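Local coordinates for protein lactate racemase (Thermoanaerobacterium thermosaccharolyticum, PDB 2YJG) that interconverts the D- and L-isomers of lactate with a nickel-pincer mononucleotide cofactor, which is absent from this apoprotein, at residues D134-E139 against A191-I196; N140-G145 against I155-V160; G145-G150 against H221-Y226. One frame throughout, in Å; residues are numbered along the deposited sequence.

Contact 1: residues D134-E139 against A191-I196; sequences DSRNSE and ASVQCI
Val193 lays its CG2 methyl over the centre of one face of the Arg136 guanidinium, 3.8 Å above the plane. The same methyl touches Arg136 CG; the arginine chain is extended from CG to NE and passes obliquely across the valine. At the polar end, NH1 is hydrogen-bonded to the carbonyl oxygen of Phe107, and a cation-pi contact with Phe107 joins it, so the flat group is held by the Phe107 backbone and ring, with Val193 covering one face. With CG1 anti to its backbone N (chi1 178°), Val193 puts CG2 over the Arg136 side chain; the packing of this methyl on Ser135 is too tight in the model to be relied on.

The backbones are tied by one hydrogen bond, Val193 N to Ser135 O at 3.1 Å, with the donor lying above the carbonyl plane. It uses an amide of the first turn of helix 193-198, where no carbonyl of the preceding turn is available. Ser192 is the N-cap of that helix: its OG accepts from Cys195 N at 3.2 Å and is also hydrogen-bonded to Glu154. On the other side, Ser135 and Arg136 are the central residues of a type I turn from Asp134 to Asn137, reinforced by an Asx turn in which Asp134 OD1 receives Arg136 N (2.9 Å) from above the carboxylate plane. Ser135 CB comes to 3.3 Å from Ala191 O, a carbonyl that is already hydrogen-bonded to His133. Further along the helix, Ile196 CD1 reaches Ser135 CB at 4.2 Å, while its side chain also lies near His200, probably the histidine that binds the cofactor nickel.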
ATOM      1  N   ASP A 134       7.917  13.700  -7.485  1.00 22.27           N
ATOM      2  CA  ASP A 134       6.972  14.719  -8.001  1.00 23.81           C
ATOM      3  C   ASP A 134       7.814  15.808  -8.689  1.00 22.54           C
ATOM      4  O   ASP A 134       8.546  16.595  -8.062  1.00 21.88           O
ATOM      5  CB  ASP A 134       6.119  15.267  -6.871  1.00 24.88           C
ATOM      6  CG  ASP A 134       5.171  16.347  -7.305  1.00 29.03           C
ATOM      7  OD1 ASP A 134       5.016  16.635  -8.546  1.00 27.50           O
ATOM      8  OD2 ASP A 134       4.583  16.923  -6.343  1.00 29.32           O
ATOM      9  N   SER A 135       7.747  15.753 -10.010  1.00 22.03           N
ATOM     10  CA  SER A 135       8.541  16.636 -10.862  1.00 23.68           C
ATOM     11  C   SER A 135       8.051  18.087 -10.713  1.00 24.46           C
ATOM     12  O   SER A 135       8.765  19.005 -11.094  1.00 21.95           O
ATOM     13  CB  SER A 135       8.447  16.229 -12.314  1.00 22.27           C
ATOM     14  OG  SER A 135       7.131  16.395 -12.828  1.00 27.16           O
ATOM     15  N   ARG A 136       6.847  18.262 -10.167  1.00 26.02           N
ATOM     16  CA  ARG A 136       6.261  19.593 -10.032  1.00 27.86           C
ATOM     17  C   ARG A 136       6.466  20.247  -8.653  1.00 30.31           C
ATOM     18  O   ARG A 136       6.064  21.410  -8.460  1.00 30.93           O
ATOM     19  CB  ARG A 136       4.797  19.542 -10.403  1.00 29.04           C
ATOM     20  CG  ARG A 136       4.586  19.219 -11.855  1.00 30.62           C
ATOM     21  CD  ARG A 136       3.144  18.996 -12.236  1.00 34.49           C
ATOM     22  NE  ARG A 136       3.042  18.603 -13.647  1.00 36.35           N
ATOM     23  CZ  ARG A 136       3.298  17.384 -14.117  1.00 36.63           C
ATOM     24  NH1 ARG A 136       3.650  16.407 -13.301  1.00 37.17           N
ATOM     25  NH2 ARG A 136       3.200  17.145 -15.421  1.00 36.65           N
ATOM     26  N   ASN A 137       7.125  19.544  -7.728  1.00 30.46           N
ATOM     27  CA  ASN A 137       7.438  20.083  -6.406  1.00 32.29           C
ATOM     28  C   ASN A 137       8.872  20.558  -6.286  1.00 32.48           C
ATOM     29  O   ASN A 137       9.760  19.795  -5.947  1.00 31.31           O
ATOM     30  CB  ASN A 137       7.139  19.072  -5.277  1.00 32.02           C
ATOM     31  CG  ASN A 137       7.262  19.698  -3.868  1.00 33.37           C
ATOM     32  OD1 ASN A 137       7.479  20.898  -3.719  1.00 34.15           O
ATOM     33  ND2 ASN A 137       7.155  18.863  -2.842  1.00 33.09           N
ATOM     34  N   SER A 138       9.066  21.852  -6.508  1.00 34.08           N
ATOM     35  CA  SER A 138      10.387  22.457  -6.556  1.00 35.65           C
ATOM     36  C   SER A 138      11.168  22.318  -5.271  1.00 36.04           C
ATOM     37  O   SER A 138      12.391  22.252  -5.309  1.00 36.10           O
ATOM     38  CB  SER A 138      10.253  23.935  -6.901  1.00 36.48           C
ATOM     39  OG  SER A 138       9.171  24.100  -7.809  1.00 40.09           O
ATOM     40  N   GLU A 139      10.459  22.257  -4.147  1.00 36.38           N
ATOM     41  CA  GLU A 139      11.059  22.147  -2.824  1.00 37.24           C
ATOM     42  C   GLU A 139      11.811  20.839  -2.662  1.00 36.81           C
ATOM     43  O   GLU A 139      12.823  20.768  -1.923  1.00 36.89           O
ATOM     44  CB  GLU A 139       9.968  22.240  -1.744  1.00 38.02           C
ATOM     45  CG  GLU A 139      10.470  22.342  -0.279  1.00 40.80           C
ATOM     46  CD  GLU A 139       9.337  22.123   0.747  1.00 43.35           C
ATOM     47  OE1 GLU A 139       8.144  22.367   0.404  1.00 47.63           O
ATOM     48  OE2 GLU A 139       9.640  21.682   1.875  1.00 45.08           O
ATOM     49  N   ALA A 191      13.638  13.986 -12.620  1.00 16.50           N
ATOM     50  CA  ALA A 191      14.000  15.382 -12.936  1.00 16.96           C
ATOM     51  C   ALA A 191      12.824  16.296 -12.784  1.00 15.91           C
ATOM     52  O   ALA A 191      11.663  15.854 -12.689  1.00 16.35           O
ATOM     53  CB  ALA A 191      14.486  15.505 -14.389  1.00 16.25           C
ATOM     54  N   SER A 192      13.122  17.588 -12.773  1.00 18.72           N
ATOM     55  CA  SER A 192      12.061  18.628 -12.701  1.00 18.53           C
ATOM     56  C   SER A 192      11.282  18.713 -13.985  1.00 19.63           C
ATOM     57  O   SER A 192      11.832  18.411 -15.065  1.00 17.76           O
ATOM     58  CB  SER A 192      12.682  19.993 -12.416  1.00 18.96           C
ATOM     59  OG  SER A 192      13.451  20.448 -13.503  1.00 16.30           O
ATOM     60  N   VAL A 193      10.007  19.129 -13.907  1.00 19.30           N
ATOM     61  CA  VAL A 193       9.169  19.175 -15.134  1.00 20.24           C
ATOM     62  C   VAL A 193       9.885  20.050 -16.202  1.00 20.81           C
ATOM     63  O   VAL A 193       9.869  19.730 -17.370  1.00 18.39           O
ATOM     64  CB  VAL A 193       7.714  19.647 -14.912  1.00 20.79           C
ATOM     65  CG1 VAL A 193       6.951  19.701 -16.230  1.00 23.11           C
ATOM     66  CG2 VAL A 193       6.966  18.744 -13.948  1.00 27.06           C
ATOM     67  N   GLN A 194      10.519  21.136 -15.782  1.00 21.29           N
ATOM     68  CA  GLN A 194      11.184  22.044 -16.732  1.00 21.72           C
ATOM     69  C   GLN A 194      12.335  21.363 -17.421  1.00 19.05           C
ATOM     70  O   GLN A 194      12.511  21.497 -18.623  1.00 18.44           O
ATOM     71  CB  GLN A 194      11.661  23.311 -16.003  1.00 22.41           C
ATOM     72  CG  GLN A 194      12.237  24.427 -16.892  1.00 29.37           C
ATOM     73  CD  GLN A 194      12.478  25.813 -16.143  1.00 35.42           C
ATOM     74  OE1 GLN A 194      11.872  26.109 -15.098  1.00 40.46           O
ATOM     75  NE2 GLN A 194      13.357  26.651 -16.720  1.00 40.01           N
ATOM     76  N   CYS A 195      13.130  20.595 -16.678  1.00 17.36           N
ATOM     77  CA  CYS A 195      14.222  19.889 -17.283  1.00 17.67           C
ATOM     78  C   CYS A 195      13.704  18.843 -18.254  1.00 16.08           C
ATOM     79  O   CYS A 195      14.283  18.636 -19.304  1.00 16.53           O
ATOM     80  CB  CYS A 195      15.103  19.223 -16.232  1.00 17.42           C
ATOM     81  SG  CYS A 195      16.064  20.391 -15.194  1.00 24.53           S
ATOM     82  N   ILE A 196      12.601  18.193 -17.905  1.00 15.63           N
ATOM     83  CA  ILE A 196      12.038  17.162 -18.762  1.00 14.69           C
ATOM     84  C   ILE A 196      11.597  17.778 -20.076  1.00 14.93           C
ATOM     85  O   ILE A 196      11.923  17.298 -21.149  1.00 13.96           O
ATOM     86  CB  ILE A 196      10.881  16.419 -18.060  1.00 15.17           C
ATOM     87  CG1 ILE A 196      11.430  15.658 -16.824  1.00 15.94           C
ATOM     88  CG2 ILE A 196      10.241  15.473 -19.008  1.00 14.83           C
ATOM     89  CD1 ILE A 196      10.356  14.987 -15.883  1.00 16.45           C
TER

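Contact 2: residues N140-G145 against I155-V160; sequences NMELIG and INKLAV
Glu142 and Ile155 exchange two backbone hydrogen bonds, Glu142 N to Ile155 O at 2.8 Å and Ile155 N to Glu142 O at 3.0 Å, as an antiparallel hydrogen-bonded pair. Next to it, Met141 and Asn156 form the non-hydrogen-bonded pair. A third bond, Lys157 N to Asn140 O (2.8 Å), is almost straight at 174° and ties the first helical residue to the residue just before strand 141-146.

The apolar packing is carried by Ile144, whose CD1 meets Ile155 CG1 at 3.8 Å with the two chains crossing near a right angle. The Ile144 and Val160 side chains slide past each other in opposite directions, CG2 to CG2 at 3.9 Å. Glu142, its CG anti to the backbone N (chi1 -170°), stretches over the helix start: OE1 lies 3.2 Å from Lys157 CG and OE2 faces Val160 CG1. The lysine bends at chi3, and its NZ stays 6.1 Å from OE1, so the carboxylate meets the aliphatic part of Lys157 and not its charge.

Asn156 positions this junction as N-cap, its OD1 taking Leu158 N in the carbonyl plane on a lone pair at 3.1 Å. Its ND2 is hydrogen-bonded to His133 ND1, which fixes the amide's rotation; the Asn140 amide stands nearly perpendicular to it. Strand 152-156 of the hairpin leads directly into helix 157-161, with Asn156 and Leu158 touching strand 99-104 of the mixed sheet.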
ATOM      1  N   ASN A 140      11.323  19.797  -3.339  1.00 35.93           N
ATOM      2  CA  ASN A 140      12.036  18.525  -3.335  1.00 35.54           C
ATOM      3  C   ASN A 140      13.054  18.279  -4.467  1.00 34.39           C
ATOM      4  O   ASN A 140      13.604  17.170  -4.580  1.00 32.55           O
ATOM      5  CB  ASN A 140      11.039  17.385  -3.321  1.00 35.72           C
ATOM      6  CG  ASN A 140      11.664  16.116  -2.861  1.00 39.55           C
ATOM      7  OD1 ASN A 140      12.496  16.124  -1.937  1.00 42.59           O
ATOM      8  ND2 ASN A 140      11.295  14.998  -3.508  1.00 42.33           N
ATOM      9  N   MET A 141      13.307  19.308  -5.277  1.00 33.85           N
ATOM     10  CA  MET A 141      14.295  19.280  -6.367  1.00 33.57           C
ATOM     11  C   MET A 141      15.555  20.007  -5.951  1.00 33.67           C
ATOM     12  O   MET A 141      15.461  20.974  -5.191  1.00 34.88           O
ATOM     13  CB  MET A 141      13.770  20.022  -7.613  1.00 33.32           C
ATOM     14  CG  MET A 141      12.477  19.522  -8.204  1.00 34.63           C
ATOM     15  SD  MET A 141      12.673  17.900  -8.946  1.00 33.04           S
ATOM     16  CE  MET A 141      11.054  17.651  -9.477  1.00 36.97           C
ATOM     17  N   GLU A 142      16.706  19.577  -6.467  1.00 31.14           N
ATOM     18  CA  GLU A 142      17.965  20.287  -6.279  1.00 30.96           C
ATOM     19  C   GLU A 142      18.704  20.520  -7.592  1.00 30.06           C
ATOM     20  O   GLU A 142      18.911  19.604  -8.378  1.00 28.33           O
ATOM     21  CB  GLU A 142      18.868  19.508  -5.351  1.00 31.31           C
ATOM     22  CG  GLU A 142      20.101  20.241  -4.903  1.00 33.02           C
ATOM     23  CD  GLU A 142      20.777  19.553  -3.713  1.00 33.84           C
ATOM     24  OE1 GLU A 142      20.055  19.056  -2.828  1.00 39.59           O
ATOM     25  OE2 GLU A 142      22.020  19.493  -3.687  1.00 36.04           O
ATOM     26  N   LEU A 143      19.122  21.763  -7.824  1.00 29.91           N
ATOM     27  CA  LEU A 143      20.015  22.062  -8.935  1.00 29.53           C
ATOM     28  C   LEU A 143      21.339  21.386  -8.674  1.00 30.02           C
ATOM     29  O   LEU A 143      21.946  21.575  -7.594  1.00 31.59           O
ATOM     30  CB  LEU A 143      20.170  23.584  -9.097  1.00 30.59           C
ATOM     31  CG  LEU A 143      21.139  24.115 -10.157  1.00 30.31           C
ATOM     32  CD1 LEU A 143      20.788  23.624 -11.609  1.00 27.67           C
ATOM     33  CD2 LEU A 143      21.147  25.641 -10.063  1.00 31.72           C
ATOM     34  N   ILE A 144      21.789  20.551  -9.609  1.00 27.99           N
ATOM     35  CA  ILE A 144      23.061  19.858  -9.452  1.00 27.78           C
ATOM     36  C   ILE A 144      24.088  20.152 -10.515  1.00 26.53           C
ATOM     37  O   ILE A 144      25.219  19.731 -10.403  1.00 28.42           O
ATOM     38  CB  ILE A 144      22.918  18.345  -9.393  1.00 27.89           C
ATOM     39  CG1 ILE A 144      22.073  17.818 -10.560  1.00 27.51           C
ATOM     40  CG2 ILE A 144      22.405  17.939  -7.987  1.00 28.84           C
ATOM     41  CD1 ILE A 144      22.350  16.361 -10.905  1.00 27.70           C
ATOM     42  N   GLY A 145      23.741  20.907 -11.543  1.00 25.39           N
ATOM     43  CA  GLY A 145      24.732  21.138 -12.565  1.00 24.41           C
ATOM     44  C   GLY A 145      24.127  21.708 -13.811  1.00 23.65           C
ATOM     45  O   GLY A 145      22.926  22.040 -13.842  1.00 22.62           O
ATOM     46  N   ILE A 155      17.332  17.641 -10.065  1.00 20.42           N
ATOM     47  CA  ILE A 155      16.779  16.310  -9.773  1.00 20.95           C
ATOM     48  C   ILE A 155      16.255  16.173  -8.327  1.00 21.46           C
ATOM     49  O   ILE A 155      16.543  17.016  -7.473  1.00 21.58           O
ATOM     50  CB  ILE A 155      17.702  15.194 -10.188  1.00 20.92           C
ATOM     51  CG1 ILE A 155      19.037  15.188  -9.420  1.00 21.44           C
ATOM     52  CG2 ILE A 155      18.021  15.297 -11.716  1.00 20.13           C
ATOM     53  CD1 ILE A 155      19.766  13.882  -9.483  1.00 20.16           C
ATOM     54  N   ASN A 156      15.477  15.128  -8.077  1.00 21.47           N
ATOM     55  CA  ASN A 156      14.975  14.836  -6.719  1.00 21.43           C
ATOM     56  C   ASN A 156      16.104  14.810  -5.667  1.00 21.98           C
ATOM     57  O   ASN A 156      17.133  14.087  -5.811  1.00 20.28           O
ATOM     58  CB  ASN A 156      14.257  13.492  -6.733  1.00 20.17           C
ATOM     59  CG  ASN A 156      13.300  13.297  -5.582  1.00 20.85           C
ATOM     60  OD1 ASN A 156      13.707  13.204  -4.411  1.00 19.81           O
ATOM     61  ND2 ASN A 156      12.024  13.174  -5.909  1.00 16.43           N
ATOM     62  N   LYS A 157      15.885  15.598  -4.608  1.00 22.14           N
ATOM     63  CA  LYS A 157      16.849  15.736  -3.499  1.00 23.31           C
ATOM     64  C   LYS A 157      17.248  14.431  -2.811  1.00 21.67           C
ATOM     65  O   LYS A 157      18.368  14.262  -2.383  1.00 20.99           O
ATOM     66  CB  LYS A 157      16.265  16.675  -2.413  1.00 23.85           C
ATOM     67  CG  LYS A 157      17.306  17.706  -1.926  1.00 30.52           C
ATOM     68  CD  LYS A 157      16.688  18.918  -1.155  1.00 34.75           C
ATOM     69  CE  LYS A 157      15.665  18.496  -0.088  1.00 38.46           C
ATOM     70  NZ  LYS A 157      15.097  19.676   0.713  1.00 41.04           N
ATOM     71  N   LEU A 158      16.293  13.549  -2.654  1.00 21.51           N
ATOM     72  CA  LEU A 158      16.557  12.241  -2.062  1.00 21.23           C
ATOM     73  C   LEU A 158      17.657  11.524  -2.788  1.00 20.58           C
ATOM     74  O   LEU A 158      18.522  10.918  -2.184  1.00 18.03           O
ATOM     75  CB  LEU A 158      15.279  11.423  -2.141  1.00 22.32           C
ATOM     76  CG  LEU A 158      15.257  10.194  -1.245  1.00 23.98           C
ATOM     77  CD1 LEU A 158      15.150  10.628   0.244  1.00 27.33           C
ATOM     78  CD2 LEU A 158      14.060   9.362  -1.664  1.00 26.12           C
ATOM     79  N   ALA A 159      17.609  11.577  -4.122  1.00 20.00           N
ATOM     80  CA  ALA A 159      18.648  10.974  -4.953  1.00 20.04           C
ATOM     81  C   ALA A 159      20.038  11.589  -4.728  1.00 20.15           C
ATOM     82  O   ALA A 159      21.046  10.879  -4.676  1.00 18.66           O
ATOM     83  CB  ALA A 159      18.238  11.088  -6.415  1.00 19.58           C
ATOM     84  N   VAL A 160      20.053  12.908  -4.622  1.00 21.10           N
ATOM     85  CA  VAL A 160      21.267  13.696  -4.424  1.00 22.34           C
ATOM     86  C   VAL A 160      21.885  13.347  -3.060  1.00 23.41           C
ATOM     87  O   VAL A 160      23.063  13.026  -2.965  1.00 25.47           O
ATOM     88  CB  VAL A 160      20.964  15.215  -4.448  1.00 22.00           C
ATOM     89  CG1 VAL A 160      22.285  15.979  -4.291  1.00 23.15           C
ATOM     90  CG2 VAL A 160      20.186  15.647  -5.759  1.00 22.29           C
TER

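Contact 3: residues G145-G150 against H221-Y226; sequences GTLPSG and HRDMIY
Pro148 and Tyr226 cross obliquely, the proline CD resting over one face of the phenol ring in a CH-pi contact, 3.7 Å from the centroid and 26° off the ring normal. The approach is displaced toward the CG end of the ring, where Pro148 CD is 3.3 Å from Tyr226 CG. The CG of Tyr226 is anti to its backbone N (chi1 -176°), which carries the ring off the helix and against the loop. Leu147 CD2 comes obliquely to the same ring, 3.9 Å from CD1. A water lies at the ring edge, in plane, and joins Tyr226 OH to Thr146 N.

Pro148 also lays CB over one face of the Arg222 guanidinium, offset toward its rim and 3.4 Å from NE, so that the proline lies between the guanidinium and the phenol ring. Asp223 runs past the proline in the opposite direction and at about a right angle to Leu147. Its carboxylate takes two hydrogen bonds from Ser149: the backbone N reaches OD1 at 3.2 Å through the syn lone pair, and OG approaches OD2 at 2.5 Å, so short that the exact length is doubtful. Together they would hold the carboxylate's rotation, and Phe204 of helix 202-206 touches both residues.

Replacing Tyr226 by an alanine removes the ring that Pro148 packs on and the phenol that holds the water, which is likely to open a gap between loop and helix.

Leu147 to Gly150 form a type I turn, closed by Gly150 N to Leu147 O at 2.7 Å. The arrangement is that of a beta-hairpin turn, linking strands 141-146 and 152-156, docked on the side of helix 219-230.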
ATOM      1  N   GLY A 145      23.741  20.907 -11.543  1.00 25.39           N
ATOM      2  CA  GLY A 145      24.732  21.138 -12.565  1.00 24.41           C
ATOM      3  C   GLY A 145      24.127  21.708 -13.811  1.00 23.65           C
ATOM      4  O   GLY A 145      22.926  22.040 -13.842  1.00 22.62           O
ATOM      5  N   THR A 146      24.989  21.870 -14.805  1.00 24.14           N
ATOM      6  CA  THR A 146      24.550  22.316 -16.131  1.00 25.61           C
ATOM      7  C   THR A 146      24.984  21.343 -17.239  1.00 25.37           C
ATOM      8  O   THR A 146      26.101  20.864 -17.306  1.00 24.18           O
ATOM      9  CB  THR A 146      25.113  23.664 -16.460  1.00 27.51           C
ATOM     10  OG1 THR A 146      26.523  23.520 -16.598  1.00 29.84           O
ATOM     11  CG2 THR A 146      24.753  24.685 -15.373  1.00 26.36           C
ATOM     12  N   LEU A 147      24.072  21.102 -18.167  1.00 25.84           N
ATOM     13  CA  LEU A 147      24.195  19.975 -19.073  1.00 25.46           C
ATOM     14  C   LEU A 147      25.052  20.408 -20.265  1.00 26.52           C
ATOM     15  O   LEU A 147      25.205  21.630 -20.501  1.00 26.40           O
ATOM     16  CB  LEU A 147      22.798  19.570 -19.536  1.00 25.60           C
ATOM     17  CG  LEU A 147      21.826  19.009 -18.485  1.00 22.73           C
ATOM     18  CD1 LEU A 147      20.372  19.209 -18.824  1.00 24.70           C
ATOM     19  CD2 LEU A 147      22.110  17.476 -18.255  1.00 23.49           C
ATOM     20  N   PRO A 148      25.566  19.431 -21.042  1.00 26.96           N
ATOM     21  CA  PRO A 148      26.268  19.741 -22.290  1.00 27.80           C
ATOM     22  C   PRO A 148      25.560  20.730 -23.218  1.00 28.25           C
ATOM     23  O   PRO A 148      26.235  21.551 -23.860  1.00 28.48           O
ATOM     24  CB  PRO A 148      26.412  18.372 -22.954  1.00 28.28           C
ATOM     25  CG  PRO A 148      26.485  17.427 -21.853  1.00 27.41           C
ATOM     26  CD  PRO A 148      25.647  17.997 -20.734  1.00 26.72           C
ATOM     27  N   SER A 149      24.233  20.672 -23.282  1.00 28.40           N
ATOM     28  CA  SER A 149      23.449  21.593 -24.085  1.00 28.66           C
ATOM     29  C   SER A 149      23.388  22.998 -23.505  1.00 28.74           C
ATOM     30  O   SER A 149      22.875  23.911 -24.142  1.00 27.10           O
ATOM     31  CB  SER A 149      22.024  21.093 -24.183  1.00 28.33           C
ATOM     32  OG  SER A 149      21.485  20.924 -22.879  1.00 30.75           O
ATOM     33  N   GLY A 150      23.852  23.158 -22.276  1.00 28.90           N
ATOM     34  CA  GLY A 150      23.755  24.434 -21.566  1.00 29.64           C
ATOM     35  C   GLY A 150      22.618  24.531 -20.548  1.00 30.04           C
ATOM     36  O   GLY A 150      22.630  25.421 -19.713  1.00 31.43           O
ATOM     37  N   HIS A 221      20.148  11.863 -25.673  1.00 14.64           N
ATOM     38  CA  HIS A 221      20.920  10.848 -24.963  1.00 14.36           C
ATOM     39  C   HIS A 221      22.167  11.430 -24.330  1.00 14.63           C
ATOM     40  O   HIS A 221      22.508  11.147 -23.163  1.00 16.06           O
ATOM     41  CB  HIS A 221      21.272   9.732 -25.917  1.00 14.00           C
ATOM     42  CG  HIS A 221      22.119   8.668 -25.306  1.00 13.28           C
ATOM     43  ND1 HIS A 221      21.677   7.861 -24.278  1.00 12.56           N
ATOM     44  CD2 HIS A 221      23.388   8.302 -25.566  1.00 16.35           C
ATOM     45  CE1 HIS A 221      22.642   7.022 -23.960  1.00 12.48           C
ATOM     46  NE2 HIS A 221      23.690   7.267 -24.727  1.00 14.89           N
ATOM     47  N   ARG A 222      22.839  12.324 -25.038  1.00 16.42           N
ATOM     48  CA  ARG A 222      24.018  12.991 -24.454  1.00 15.63           C
ATOM     49  C   ARG A 222      23.706  13.751 -23.159  1.00 15.35           C
ATOM     50  O   ARG A 222      24.459  13.655 -22.185  1.00 16.32           O
ATOM     51  CB  ARG A 222      24.623  13.961 -25.512  1.00 17.29           C
ATOM     52  CG  ARG A 222      25.878  14.682 -25.024  1.00 20.49           C
ATOM     53  CD  ARG A 222      26.468  15.721 -26.050  1.00 27.87           C
ATOM     54  NE  ARG A 222      27.635  16.435 -25.483  1.00 35.31           N
ATOM     55  CZ  ARG A 222      28.170  17.577 -25.963  1.00 40.24           C
ATOM     56  NH1 ARG A 222      27.648  18.211 -27.017  1.00 42.86           N
ATOM     57  NH2 ARG A 222      29.239  18.106 -25.372  1.00 40.87           N
ATOM     58  N   ASP A 223      22.631  14.541 -23.150  1.00 14.39           N
ATOM     59  CA  ASP A 223      22.190  15.225 -21.912  1.00 14.37           C
ATOM     60  C   ASP A 223      21.822  14.242 -20.808  1.00 15.13           C
ATOM     61  O   ASP A 223      22.158  14.494 -19.642  1.00 14.81           O
ATOM     62  CB  ASP A 223      21.053  16.251 -22.189  1.00 14.07           C
ATOM     63  CG  ASP A 223      21.605  17.658 -22.568  1.00 16.84           C
ATOM     64  OD1 ASP A 223      22.840  17.792 -22.884  1.00 19.49           O
ATOM     65  OD2 ASP A 223      20.814  18.586 -22.522  1.00 20.06           O
ATOM     66  N   MET A 224      21.157  13.119 -21.159  1.00 14.08           N
ATOM     67  CA  MET A 224      20.753  12.134 -20.177  1.00 14.29           C
ATOM     68  C   MET A 224      21.947  11.471 -19.516  1.00 13.75           C
ATOM     69  O   MET A 224      21.949  11.220 -18.304  1.00 15.22           O
ATOM     70  CB  MET A 224      19.871  11.072 -20.855  1.00 13.25           C
ATOM     71  CG  MET A 224      18.530  11.587 -21.430  1.00 14.28           C
ATOM     72  SD  MET A 224      17.744  10.211 -22.344  1.00 15.93           S
ATOM     73  CE  MET A 224      16.032  10.862 -22.631  1.00 15.64           C
ATOM     74  N   ILE A 225      22.948  11.167 -20.326  1.00 16.10           N
ATOM     75  CA  ILE A 225      24.167  10.487 -19.891  1.00 17.89           C
ATOM     76  C   ILE A 225      24.891  11.393 -18.897  1.00 18.49           C
ATOM     77  O   ILE A 225      25.334  10.945 -17.820  1.00 17.78           O
ATOM     78  CB  ILE A 225      25.017  10.119 -21.100  1.00 18.39           C
ATOM     79  CG1 ILE A 225      24.412   8.881 -21.785  1.00 21.92           C
ATOM     80  CG2 ILE A 225      26.492   9.937 -20.715  1.00 23.61           C
ATOM     81  CD1 ILE A 225      24.403   7.659 -20.946  1.00 20.28           C
ATOM     82  N   TYR A 226      24.969  12.675 -19.251  1.00 18.51           N
ATOM     83  CA  TYR A 226      25.623  13.631 -18.360  1.00 19.54           C
ATOM     84  C   TYR A 226      24.865  13.798 -17.074  1.00 18.27           C
ATOM     85  O   TYR A 226      25.490  13.792 -15.983  1.00 18.39           O
ATOM     86  CB  TYR A 226      25.781  14.953 -19.042  1.00 20.29           C
ATOM     87  CG  TYR A 226      26.521  15.976 -18.239  1.00 23.82           C
ATOM     88  CD1 TYR A 226      25.866  16.812 -17.313  1.00 27.21           C
ATOM     89  CD2 TYR A 226      27.875  16.192 -18.476  1.00 30.08           C
ATOM     90  CE1 TYR A 226      26.583  17.814 -16.635  1.00 29.72           C
ATOM     91  CE2 TYR A 226      28.568  17.175 -17.821  1.00 31.37           C
ATOM     92  CZ  TYR A 226      27.940  17.965 -16.901  1.00 33.03           C
ATOM     93  OH  TYR A 226      28.738  18.907 -16.270  1.00 40.71           O
TER
HETATM   94  O   HOH W   1      27.642  20.961 -14.353  1.00 46.48           O

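The three contacts follow the hairpin of strands 141-146 and 152-156 from its approach to its turn. Contact 2 is nested inside the loop closed by contact 1, their centres about 9 Å apart, and Met141 joins them: its CE lies 3.5 Å from Ser192 CA. Contact 3 shares Gly145 with contact 2, at about 15 Å between centres, whereas contacts 1 and 3 do not touch, their nearest atoms being about 6 Å apart. Contact 1 is nearest the probable active site: side chains of Arg136 and His108, a probable proton donor/acceptor, approach to about 6 Å. Asp223 of contact 3 lies about 10 Å from Lys184, the probable covalent attachment point of the cofactor.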